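PDB 3HDX: SusD superfamily protein from Bacteroides thetaiotaomicron VPI-5482, which probably binds polysaccharide at the bacterial outer membrane, as a SusD homologue thought to act in carbohydrate uptake. Local coordinates for residues P65-L68 and L69-S73; S73-R76 and R77-V81; R118-A121 and Y122-V126; E462-I465 and T466-Q470. All blocks are in the same frame, centred on the assembly; numbering follows the deposited sequence. Where two conformers were deposited one is given.

How the contacts relate
Three of the four contacts are successive local arrangements around the helices of the sequence's first half, and the fourth comes from near the C-terminus. Contacts 1 and 2 share S73 and are joined by a probable hydrogen bond from R77 NH2 to V72 O, 2.9 Å, across the turn between helices 67-73 and 76-91. Contact 2 is central to the group: its F78 CE1 meets Y124 CD1 of contact 3 at 3.5 Å, while its W75 NE1 lies 3.7 Å from I464 CG2 of contact 4. Contacts 1 and 4 come no nearer than about 5 Å between nearest atoms, and contacts 3 and 4 stay about 9 Å apart, so contact 2 links the buried helix to the surface one.

Contact 1: residues P65-L68 and L69-S73; sequences PYDL and LKKVS
Y66, at the N-cap position, offers its carbonyl O to K70 N at 3.2 Å, and the next two residues repeat this i to i+4 pairing as K71 N reaches D67 O and V72 N reaches L68 O, so the first turn of helix 67-73 is closed by three regular backbone bonds. On the outer surface D67 and K71 form a salt bridge one turn apart. With CG anti to the backbone N (chi1 -163°), the D67 carboxylate stands out from the side of the helix, where K71, folded back beside its own N and then extended, can reach it. Their chains cross obliquely, and D67 OD2 meets K71 NZ at 3.2 Å, a weak hydrogen bond within the ion pair; CE of K71 lies just as close to that oxygen. This is the familiar i, i+4 acid-base pair of helices, here at the first turn, where an acidic group would also be expected to interact favourably with the helix dipole. In one of its two conformers K70 bends at its last torsion and turns NZ back over the N-terminal end, at 3.4 Å from Y66 O; given the second conformer, this weak bond is doubtful.

The apolar side chains occupy other sides of the turn. L69 CD1 sits at the edge of the Y66 ring, near its plane, 4.1 Å from Y66 CD2, the two groups lying alongside each other. L68 CD1 likewise rests 3.9 Å from V72 CG2, again side by side. L68 and L69 go on to pack against L54 and V57 of helix 52-58, and V72 against W458.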
loop_
_atom_site.group_PDB
_atom_site.type_symbol
_atom_site.label_atom_id
_atom_site.label_comp_id
_atom_site.label_asym_id
_atom_site.label_seq_id
_atom_site.Cartn_x
_atom_site.Cartn_y
_atom_site.Cartn_z
ATOM N N PRO A 65 -13.849 -16.389 -16.192
ATOM C CA PRO A 65 -13.915 -15.532 -17.395
ATOM C C PRO A 65 -14.595 -14.167 -17.207
ATOM O O PRO A 65 -15.679 -13.900 -17.788
ATOM C CB PRO A 65 -14.705 -16.434 -18.388
ATOM C CG PRO A 65 -15.716 -17.097 -17.508
ATOM C CD PRO A 65 -14.893 -17.447 -16.237
ATOM N N TYR A 66 -13.986 -13.316 -16.369
ATOM C CA TYR A 66 -14.488 -11.976 -16.088
ATOM C C TYR A 66 -13.476 -10.966 -16.564
ATOM O O TYR A 66 -12.276 -11.098 -16.286
ATOM C CB TYR A 66 -14.823 -11.777 -14.594
ATOM C CG TYR A 66 -15.901 -12.697 -14.109
ATOM C CD1 TYR A 66 -17.229 -12.542 -14.549
ATOM C CD2 TYR A 66 -15.613 -13.742 -13.243
ATOM C CE1 TYR A 66 -18.215 -13.411 -14.112
ATOM C CE2 TYR A 66 -16.611 -14.608 -12.785
ATOM C CZ TYR A 66 -17.895 -14.447 -13.235
ATOM O OH TYR A 66 -18.868 -15.313 -12.791
ATOM N N ASP A 67 -13.959 -9.955 -17.273
ATOM C CA ASP A 67 -13.116 -8.896 -17.817
ATOM C C ASP A 67 -12.288 -8.168 -16.717
ATOM O O ASP A 67 -11.133 -7.832 -16.925
ATOM C CB ASP A 67 -13.973 -7.883 -18.582
ATOM C CG ASP A 67 -13.163 -6.988 -19.522
ATOM O OD1 ASP A 67 -12.265 -7.482 -20.214
ATOM O OD2 ASP A 67 -13.490 -5.788 -19.593
ATOM N N LEU A 68 -12.892 -7.957 -15.547
ATOM C CA LEU A 68 -12.193 -7.307 -14.436
ATOM C C LEU A 68 -10.906 -8.038 -14.121
ATOM O O LEU A 68 -9.871 -7.402 -13.912
ATOM C CB LEU A 68 -13.053 -7.276 -13.166
ATOM C CG LEU A 68 -12.369 -6.728 -11.888
ATOM C CD1 LEU A 68 -11.908 -5.283 -12.095
ATOM C CD2 LEU A 68 -13.361 -6.825 -10.683
ATOM N N LEU A 69 -11.014 -9.360 -14.023
ATOM C CA LEU A 69 -9.871 -10.198 -13.686
ATOM C C LEU A 69 -8.783 -10.099 -14.749
ATOM O O LEU A 69 -7.568 -9.967 -14.418
ATOM C CB LEU A 69 -10.272 -11.662 -13.469
ATOM C CG LEU A 69 -11.188 -11.991 -12.287
ATOM C CD1 LEU A 69 -11.605 -13.460 -12.293
ATOM C CD2 LEU A 69 -10.618 -11.608 -11.001
ATOM N N LYS A 70 -9.194 -10.125 -16.021
ATOM C CA LYS A 70 -8.235 -10.018 -17.111
ATOM C C LYS A 70 -7.486 -8.669 -17.068
ATOM O O LYS A 70 -6.260 -8.612 -17.231
ATOM C CB LYS A 70 -8.951 -10.225 -18.460
ATOM C CG LYS A 70 -9.553 -11.615 -18.599
ATOM C CD LYS A 70 -10.163 -11.839 -19.951
ATOM C CE LYS A 70 -10.770 -13.223 -19.968
ATOM N NZ LYS A 70 -11.597 -13.387 -18.764
ATOM N N LYS A 71 -8.220 -7.585 -16.851
ATOM C CA LYS A 71 -7.643 -6.231 -16.774
ATOM C C LYS A 71 -6.683 -6.050 -15.601
ATOM O O LYS A 71 -5.578 -5.504 -15.743
ATOM C CB LYS A 71 -8.759 -5.194 -16.663
ATOM C CG LYS A 71 -9.568 -5.015 -17.956
ATOM C CD LYS A 71 -10.759 -4.115 -17.655
ATOM C CE LYS A 71 -11.394 -3.474 -18.889
ATOM N NZ LYS A 71 -12.745 -2.913 -18.390
ATOM N N VAL A 72 -7.095 -6.501 -14.435
ATOM C CA VAL A 72 -6.203 -6.385 -13.256
ATOM C C VAL A 72 -4.925 -7.199 -13.470
ATOM O O VAL A 72 -3.845 -6.735 -13.114
ATOM C CB VAL A 72 -6.909 -6.838 -11.969
ATOM C CG1 VAL A 72 -5.949 -6.937 -10.785
ATOM C CG2 VAL A 72 -8.040 -5.870 -11.643
ATOM N N SER A 73 -5.053 -8.356 -14.130
ATOM C CA SER A 73 -3.957 -9.286 -14.337
ATOM C C SER A 73 -2.916 -8.825 -15.346
ATOM O O SER A 73 -1.856 -9.421 -15.384
ATOM C CB SER A 73 -4.447 -10.688 -14.761
ATOM O OG SER A 73 -4.785 -10.753 -16.124
#

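Contact 2: residues S73-R76 and R77-V81; sequences SNWR and RFYAV
W75 and Y79, four residues apart at the very start of helix 76-91, form a T-shaped pair in which the tyrosine presents its edge to the face of the indole five-membered ring. The planes stand at 75° and the centroids are 4.9 Å apart, with Y79 CE2 set over the rim of the indole and 3.5 Å from W75 CD1. W75 holds CG between its backbone N and carbonyl carbon (chi1 60°), a crowded choice that raises the indole beside the Y79 ring so that both point the same way. The same residue occupies the N-cap position. Its carbonyl O receives F78 N at 3.0 Å, from well above the carbonyl plane, and Y79 N more weakly, while A80 N bonds to R76 O. Just ahead, N74 closes an Asx turn: N74 OD1 accepts R76 N at 2.9 Å, in the plane of the amide carbonyl and nearly straight, which fixes the chain as it enters the helix. R77 sends its guanidinium back over the turn, where F78 CE2 lies over one face of it, toward the rim, and A28 O takes the NE hydrogen. Helix 11-30 thus receives R77 and F78 on one flank. Helix 104-129 meets W75, F78 and Y79 through M125, while Y79 OH bonds to P133 O and W129 adds its own edge-to-face pairing with W75.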
loop_
_atom_site.group_PDB
_atom_site.type_symbol
_atom_site.label_atom_id
_atom_site.label_comp_id
_atom_site.label_asym_id
_atom_site.label_seq_id
_atom_site.Cartn_x
_atom_site.Cartn_y
_atom_site.Cartn_z
ATOM N N SER A 73 -5.053 -8.356 -14.130
ATOM C CA SER A 73 -3.957 -9.286 -14.337
ATOM C C SER A 73 -2.916 -8.825 -15.346
ATOM O O SER A 73 -1.856 -9.421 -15.384
ATOM C CB SER A 73 -4.447 -10.688 -14.761
ATOM O OG SER A 73 -4.785 -10.753 -16.124
ATOM N N ASN A 74 -3.208 -7.803 -16.145
ATOM C CA ASN A 74 -2.256 -7.263 -17.124
ATOM C C ASN A 74 -1.371 -6.257 -16.385
ATOM O O ASN A 74 -1.859 -5.253 -15.918
ATOM C CB ASN A 74 -3.033 -6.602 -18.282
ATOM C CG ASN A 74 -2.119 -6.097 -19.389
ATOM O OD1 ASN A 74 -1.114 -5.449 -19.119
ATOM N ND2 ASN A 74 -2.481 -6.370 -20.647
ATOM N N TRP A 75 -0.064 -6.529 -16.350
ATOM C CA TRP A 75 0.896 -5.701 -15.623
ATOM C C TRP A 75 1.423 -4.445 -16.352
ATOM O O TRP A 75 2.309 -3.787 -15.857
ATOM C CB TRP A 75 2.063 -6.562 -15.067
ATOM C CG TRP A 75 2.853 -7.291 -16.112
ATOM C CD1 TRP A 75 3.189 -6.869 -17.395
ATOM C CD2 TRP A 75 3.445 -8.578 -15.959
ATOM N NE1 TRP A 75 3.942 -7.827 -18.020
ATOM C CE2 TRP A 75 4.135 -8.871 -17.163
ATOM C CE3 TRP A 75 3.476 -9.522 -14.916
ATOM C CZ2 TRP A 75 4.808 -10.062 -17.355
ATOM C CZ3 TRP A 75 4.164 -10.697 -15.102
ATOM C CH2 TRP A 75 4.793 -10.974 -16.325
ATOM N N ARG A 76 0.874 -4.113 -17.532
ATOM C CA ARG A 76 1.397 -2.993 -18.325
ATOM C C ARG A 76 1.545 -1.685 -17.527
ATOM O O ARG A 76 2.544 -0.986 -17.677
ATOM C CB ARG A 76 0.539 -2.800 -19.600
ATOM C CG ARG A 76 1.076 -1.815 -20.599
ATOM C CD ARG A 76 0.201 -1.668 -21.872
ATOM N NE ARG A 76 0.818 -0.717 -22.799
ATOM C CZ ARG A 76 1.628 -1.060 -23.797
ATOM N NH1 ARG A 76 1.904 -2.335 -24.034
ATOM N NH2 ARG A 76 2.156 -0.123 -24.575
ATOM N N ARG A 77 0.522 -1.343 -16.733
ATOM C CA ARG A 77 0.533 -0.119 -15.961
ATOM C C ARG A 77 1.721 0.012 -14.999
ATOM O O ARG A 77 2.187 1.114 -14.743
ATOM C CB ARG A 77 -0.795 0.086 -15.231
ATOM C CG ARG A 77 -1.114 -0.987 -14.202
ATOM C CD ARG A 77 -2.592 -0.959 -13.774
ATOM N NE ARG A 77 -2.902 -1.949 -12.738
ATOM C CZ ARG A 77 -3.135 -3.253 -12.957
ATOM N NH1 ARG A 77 -3.021 -3.784 -14.191
ATOM N NH2 ARG A 77 -3.479 -4.062 -11.942
ATOM N N PHE A 78 2.220 -1.114 -14.514
ATOM C CA PHE A 78 3.437 -1.104 -13.694
ATOM C C PHE A 78 4.678 -0.809 -14.530
ATOM O O PHE A 78 5.499 -0.005 -14.127
ATOM C CB PHE A 78 3.548 -2.381 -12.868
ATOM C CG PHE A 78 2.501 -2.450 -11.806
ATOM C CD1 PHE A 78 2.740 -1.820 -10.572
ATOM C CD2 PHE A 78 1.262 -3.014 -12.038
ATOM C CE1 PHE A 78 1.765 -1.828 -9.575
ATOM C CE2 PHE A 78 0.291 -2.988 -11.035
ATOM C CZ PHE A 78 0.547 -2.407 -9.831
ATOM N N TYR A 79 4.812 -1.455 -15.682
ATOM C CA TYR A 79 5.928 -1.162 -16.594
ATOM C C TYR A 79 5.861 0.282 -17.110
ATOM O O TYR A 79 6.907 0.880 -17.381
ATOM C CB TYR A 79 6.094 -2.205 -17.707
ATOM C CG TYR A 79 6.634 -3.463 -17.122
ATOM C CD1 TYR A 79 7.983 -3.518 -16.734
ATOM C CD2 TYR A 79 5.846 -4.581 -16.929
ATOM C CE1 TYR A 79 8.501 -4.638 -16.130
ATOM C CE2 TYR A 79 6.365 -5.691 -16.346
ATOM C CZ TYR A 79 7.698 -5.728 -15.954
ATOM O OH TYR A 79 8.151 -6.849 -15.325
ATOM N N ALA A 80 4.660 0.886 -17.169
ATOM C CA ALA A 80 4.582 2.304 -17.539
ATOM C C ALA A 80 5.337 3.176 -16.523
ATOM O O ALA A 80 6.012 4.149 -16.894
ATOM C CB ALA A 80 3.125 2.776 -17.703
ATOM N N VAL A 81 5.209 2.829 -15.238
ATOM C CA VAL A 81 5.946 3.558 -14.190
ATOM C C VAL A 81 7.460 3.354 -14.370
ATOM O O VAL A 81 8.246 4.305 -14.351
ATOM C CB VAL A 81 5.569 3.057 -12.796
ATOM C CG1 VAL A 81 6.469 3.704 -11.708
ATOM C CG2 VAL A 81 4.073 3.263 -12.515
#

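Contact 3: residues R118-A121 and Y122-V126; sequences RAFA and YFYMV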
loop_
_atom_site.group_PDB
_atom_site.type_symbol
_atom_site.label_atom_id
_atom_site.label_comp_id
_atom_site.label_asym_id
_atom_site.label_seq_id
_atom_site.Cartn_x
_atom_site.Cartn_y
_atom_site.Cartn_z
ATOM N N ARG A 118 10.199 3.609 -9.022
ATOM C CA ARG A 118 10.452 2.405 -9.821
ATOM C C ARG A 118 10.610 1.170 -8.915
ATOM O O ARG A 118 10.057 0.101 -9.216
ATOM C CB ARG A 118 11.658 2.603 -10.731
ATOM C CG ARG A 118 12.070 1.363 -11.504
ATOM C CD ARG A 118 13.097 1.691 -12.580
ATOM N NE ARG A 118 14.380 2.064 -11.966
ATOM C CZ ARG A 118 15.508 2.309 -12.629
ATOM N NH1 ARG A 118 15.520 2.344 -13.970
ATOM N NH2 ARG A 118 16.623 2.581 -11.954
ATOM N N ALA A 119 11.409 1.325 -7.836
ATOM C CA ALA A 119 11.641 0.243 -6.895
ATOM C C ALA A 119 10.341 -0.184 -6.206
ATOM O O ALA A 119 10.087 -1.391 -6.027
ATOM C CB ALA A 119 12.723 0.626 -5.859
ATOM N N PHE A 120 9.521 0.802 -5.836
ATOM C CA PHE A 120 8.184 0.524 -5.258
ATOM C C PHE A 120 7.317 -0.260 -6.236
ATOM O O PHE A 120 6.665 -1.243 -5.836
ATOM C CB PHE A 120 7.515 1.834 -4.822
ATOM C CG PHE A 120 6.107 1.678 -4.354
ATOM C CD1 PHE A 120 5.832 1.121 -3.119
ATOM C CD2 PHE A 120 5.053 2.081 -5.163
ATOM C CE1 PHE A 120 4.499 0.995 -2.689
ATOM C CE2 PHE A 120 3.732 1.943 -4.742
ATOM C CZ PHE A 120 3.457 1.409 -3.506
ATOM N N ALA A 121 7.295 0.176 -7.498
ATOM C CA ALA A 121 6.509 -0.521 -8.513
ATOM C C ALA A 121 6.936 -1.977 -8.617
ATOM O O ALA A 121 6.078 -2.879 -8.658
ATOM C CB ALA A 121 6.616 0.210 -9.897
ATOM N N TYR A 122 8.265 -2.220 -8.583
ATOM C CA TYR A 122 8.760 -3.587 -8.623
ATOM C C TYR A 122 8.287 -4.415 -7.431
ATOM O O TYR A 122 7.833 -5.530 -7.611
ATOM C CB TYR A 122 10.270 -3.661 -8.819
ATOM C CG TYR A 122 10.685 -3.667 -10.286
ATOM C CD1 TYR A 122 10.236 -4.681 -11.141
ATOM C CD2 TYR A 122 11.483 -2.649 -10.834
ATOM C CE1 TYR A 122 10.583 -4.710 -12.500
ATOM C CE2 TYR A 122 11.886 -2.705 -12.174
ATOM C CZ TYR A 122 11.396 -3.699 -13.020
ATOM O OH TYR A 122 11.762 -3.683 -14.349
ATOM N N PHE A 123 8.441 -3.883 -6.221
ATOM C CA PHE A 123 7.968 -4.587 -5.033
ATOM C C PHE A 123 6.477 -4.906 -5.131
ATOM O O PHE A 123 6.043 -6.022 -4.907
ATOM C CB PHE A 123 8.234 -3.744 -3.784
ATOM C CG PHE A 123 7.484 -4.224 -2.556
ATOM C CD1 PHE A 123 7.702 -5.500 -2.076
ATOM C CD2 PHE A 123 6.590 -3.393 -1.901
ATOM C CE1 PHE A 123 7.020 -5.941 -0.948
ATOM C CE2 PHE A 123 5.911 -3.857 -0.757
ATOM C CZ PHE A 123 6.188 -5.104 -0.287
ATOM N N TYR A 124 5.711 -3.879 -5.482
ATOM C CA TYR A 124 4.249 -3.986 -5.521
ATOM C C TYR A 124 3.797 -5.067 -6.500
ATOM O O TYR A 124 2.936 -5.884 -6.208
ATOM C CB TYR A 124 3.640 -2.597 -5.837
ATOM C CG TYR A 124 2.184 -2.472 -5.456
ATOM C CD1 TYR A 124 1.186 -2.918 -6.327
ATOM C CD2 TYR A 124 1.789 -1.914 -4.230
ATOM C CE1 TYR A 124 -0.141 -2.788 -6.038
ATOM C CE2 TYR A 124 0.457 -1.774 -3.899
ATOM C CZ TYR A 124 -0.510 -2.230 -4.818
ATOM O OH TYR A 124 -1.829 -2.102 -4.518
HETATM N N MSE A 125 4.443 -5.088 -7.660
HETATM C CA MSE A 125 4.070 -6.032 -8.701
HETATM C C MSE A 125 4.567 -7.456 -8.342
HETATM O O MSE A 125 3.907 -8.446 -8.683
HETATM C CB MSE A 125 4.481 -5.543 -10.098
HETATM C CG MSE A 125 5.931 -5.699 -10.399
HETATM SE SE MSE A 125 6.474 -4.904 -12.063
HETATM C CE MSE A 125 5.203 -5.842 -13.232
ATOM N N VAL A 126 5.711 -7.570 -7.663
ATOM C CA VAL A 126 6.207 -8.885 -7.193
ATOM C C VAL A 126 5.245 -9.523 -6.198
ATOM O O VAL A 126 4.998 -10.746 -6.252
ATOM C CB VAL A 126 7.669 -8.811 -6.660
ATOM C CG1 VAL A 126 8.019 -10.030 -5.751
ATOM C CG2 VAL A 126 8.632 -8.604 -7.853
#
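Y122, A121 and F120 have the largest areas buried by this contact, and each meets a neighbour within one turn of helix 104-129. Y122 reaches back toward R118: its N bonds to R118 O at 3.0 Å, and its ring, set obliquely, brings CD2 to 3.5 Å from that same oxygen. The arginine chain lies alongside, with CG touching CD2 and CE2 of the ring and the guanidinium plane turned 45° from it. R118 holds CG anti to the backbone N (chi1 175°) and bends at chi3, which carries its charged end on past the tyrosine to S86 OG and the salt bridge with E162.

A121 contributes mainly its backbone. Its carbonyl O accepts from N of the selenomethionine M125 at 2.9 Å, and A121 CB lies against Y122 N, 3.2 Å away.

F120 stands one turn before Y124, whose N bonds to F120 O at 2.8 Å. The two rings lie side by side, their planes meeting obliquely at 50°, and F120 CZ rests 3.8 Å from Y124 CD2. F120 then turns its ring against F360, edge to face, and packs on V202 of helix 196-209.

As a worked case of an interior helix in a SusD-type, TPR-related fold, the contact combines regular i to i+4 bonds with aromatic rings meeting obliquely along one side. The polar ends carried into this buried region find partners beyond it, Y122 OH at V135 O and Y124 OH at H35 ND1, so these hydroxyls are paired within the buried region, which probably offsets the cost of burying them.

Contact 4: residues E462-I465 and T466-Q470; sequences EDII and TANSQ
N468 swings CG away from its carbonyl carbon (chi1 -50°), which folds the amide back over I464 O, while T466 in the same kind of torsion (chi1 -65°) turns OG1 toward the E462 side of the helix. The amide nitrogen N468 ND2 bonds to I464 O at 2.9 Å, with an N-H...O angle of 136° and the acceptor tilted out of the amide plane. N468 N adds weak bonds to I464 O and I465 O, so one carbonyl is gripped by both main chain and side chain. N468 ND2 also lies 3.8 Å from I464 CG2, the two side chains set at a slant. This happens just where the helix 462-467 ends: N468 is the first residue to leave helical backbone angles, and the regular bonds before it run from T466 N to E462 O and from A467 N to D463 O. On the other flank a water bridges the turn, donating to E462 OE1 at 2.7 Å and accepting from T466 OG1 at 2.8 Å, while E462 OE2 is held by Q473 NE2. I464 packs on N74 and W75, and N468 on F144. The chemistry is that of a solvent-facing helix end, where an asparagine supplies an N-H to a carbonyl the terminating backbone serves only weakly, and water ties an acid to a hydroxyl one turn on.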
loop_
_atom_site.group_PDB
_atom_site.type_symbol
_atom_site.label_atom_id
_atom_site.label_comp_id
_atom_site.label_asym_id
_atom_site.label_seq_id
_atom_site.Cartn_x
_atom_site.Cartn_y
_atom_site.Cartn_z
ATOM N N GLU A 462 -3.187 -13.179 -20.653
ATOM C CA GLU A 462 -2.889 -13.914 -21.897
ATOM C C GLU A 462 -2.456 -12.977 -23.033
ATOM O O GLU A 462 -1.636 -13.367 -23.865
ATOM C CB GLU A 462 -4.029 -14.888 -22.244
ATOM C CG GLU A 462 -4.106 -16.138 -21.219
ATOM C CD GLU A 462 -2.896 -17.147 -21.231
ATOM O OE1 GLU A 462 -2.200 -17.220 -22.282
ATOM O OE2 GLU A 462 -2.647 -17.897 -20.202
ATOM N N ASP A 463 -2.900 -11.717 -22.998
ATOM C CA ASP A 463 -2.453 -10.691 -23.971
ATOM C C ASP A 463 -0.935 -10.469 -23.878
ATOM O O ASP A 463 -0.253 -10.371 -24.908
ATOM C CB ASP A 463 -3.172 -9.345 -23.770
ATOM C CG ASP A 463 -4.690 -9.417 -24.066
ATOM O OD1 ASP A 463 -5.130 -10.348 -24.784
ATOM O OD2 ASP A 463 -5.427 -8.522 -23.570
ATOM N N ILE A 464 -0.417 -10.462 -22.656
ATOM C CA ILE A 464 1.031 -10.296 -22.413
ATOM C C ILE A 464 1.809 -11.496 -22.982
ATOM O O ILE A 464 2.843 -11.319 -23.664
ATOM C CB ILE A 464 1.330 -10.088 -20.871
ATOM C CG1 ILE A 464 0.747 -8.762 -20.317
ATOM C CG2 ILE A 464 2.823 -10.174 -20.595
ATOM C CD1 ILE A 464 1.356 -7.502 -20.822
ATOM N N ILE A 465 1.324 -12.705 -22.731
ATOM C CA ILE A 465 1.997 -13.936 -23.169
ATOM C C ILE A 465 1.987 -14.060 -24.691
ATOM O O ILE A 465 2.987 -14.464 -25.285
ATOM C CB ILE A 465 1.367 -15.171 -22.523
ATOM C CG1 ILE A 465 1.704 -15.157 -21.010
ATOM C CG2 ILE A 465 1.873 -16.493 -23.145
ATOM C CD1 ILE A 465 0.937 -16.105 -20.247
ATOM N N THR A 466 0.856 -13.721 -25.299
ATOM C CA THR A 466 0.767 -13.734 -26.778
ATOM C C THR A 466 1.800 -12.810 -27.448
ATOM O O THR A 466 2.491 -13.229 -28.404
ATOM C CB THR A 466 -0.682 -13.452 -27.233
ATOM O OG1 THR A 466 -1.491 -14.546 -26.780
ATOM C CG2 THR A 466 -0.785 -13.326 -28.787
ATOM N N ALA A 467 1.947 -11.608 -26.903
ATOM C CA ALA A 467 2.847 -10.583 -27.424
ATOM C C ALA A 467 4.332 -10.815 -27.110
ATOM O O ALA A 467 5.186 -10.316 -27.847
ATOM C CB ALA A 467 2.414 -9.198 -26.917
ATOM N N ASN A 468 4.627 -11.585 -26.065
ATOM C CA ASN A 468 5.996 -11.784 -25.534
ATOM C C ASN A 468 6.214 -13.274 -25.230
ATOM O O ASN A 468 5.975 -13.736 -24.108
ATOM C CB ASN A 468 6.168 -10.930 -24.246
ATOM C CG ASN A 468 5.743 -9.457 -24.423
ATOM O OD1 ASN A 468 6.433 -8.693 -25.088
ATOM N ND2 ASN A 468 4.594 -9.054 -23.795
ATOM N N SER A 469 6.695 -14.022 -26.235
ATOM C CA SER A 469 6.792 -15.484 -26.160
ATOM C C SER A 469 7.689 -16.041 -25.044
ATOM O O SER A 469 7.539 -17.209 -24.681
ATOM C CB SER A 469 7.233 -16.097 -27.523
ATOM O OG SER A 469 8.559 -15.715 -27.816
ATOM N N GLN A 470 8.595 -15.235 -24.478
ATOM C CA GLN A 470 9.434 -15.758 -23.386
ATOM C C GLN A 470 8.735 -15.686 -22.034
ATOM O O GLN A 470 9.272 -16.234 -21.085
ATOM C CB GLN A 470 10.763 -15.006 -23.294
ATOM C CG GLN A 470 11.651 -15.192 -24.539
ATOM C CD GLN A 470 13.114 -14.985 -24.177
ATOM O OE1 GLN A 470 13.679 -15.726 -23.357
ATOM N NE2 GLN A 470 13.712 -13.991 -24.753
HETATM O O HOH W 1 -1.478 -16.410 -24.756
#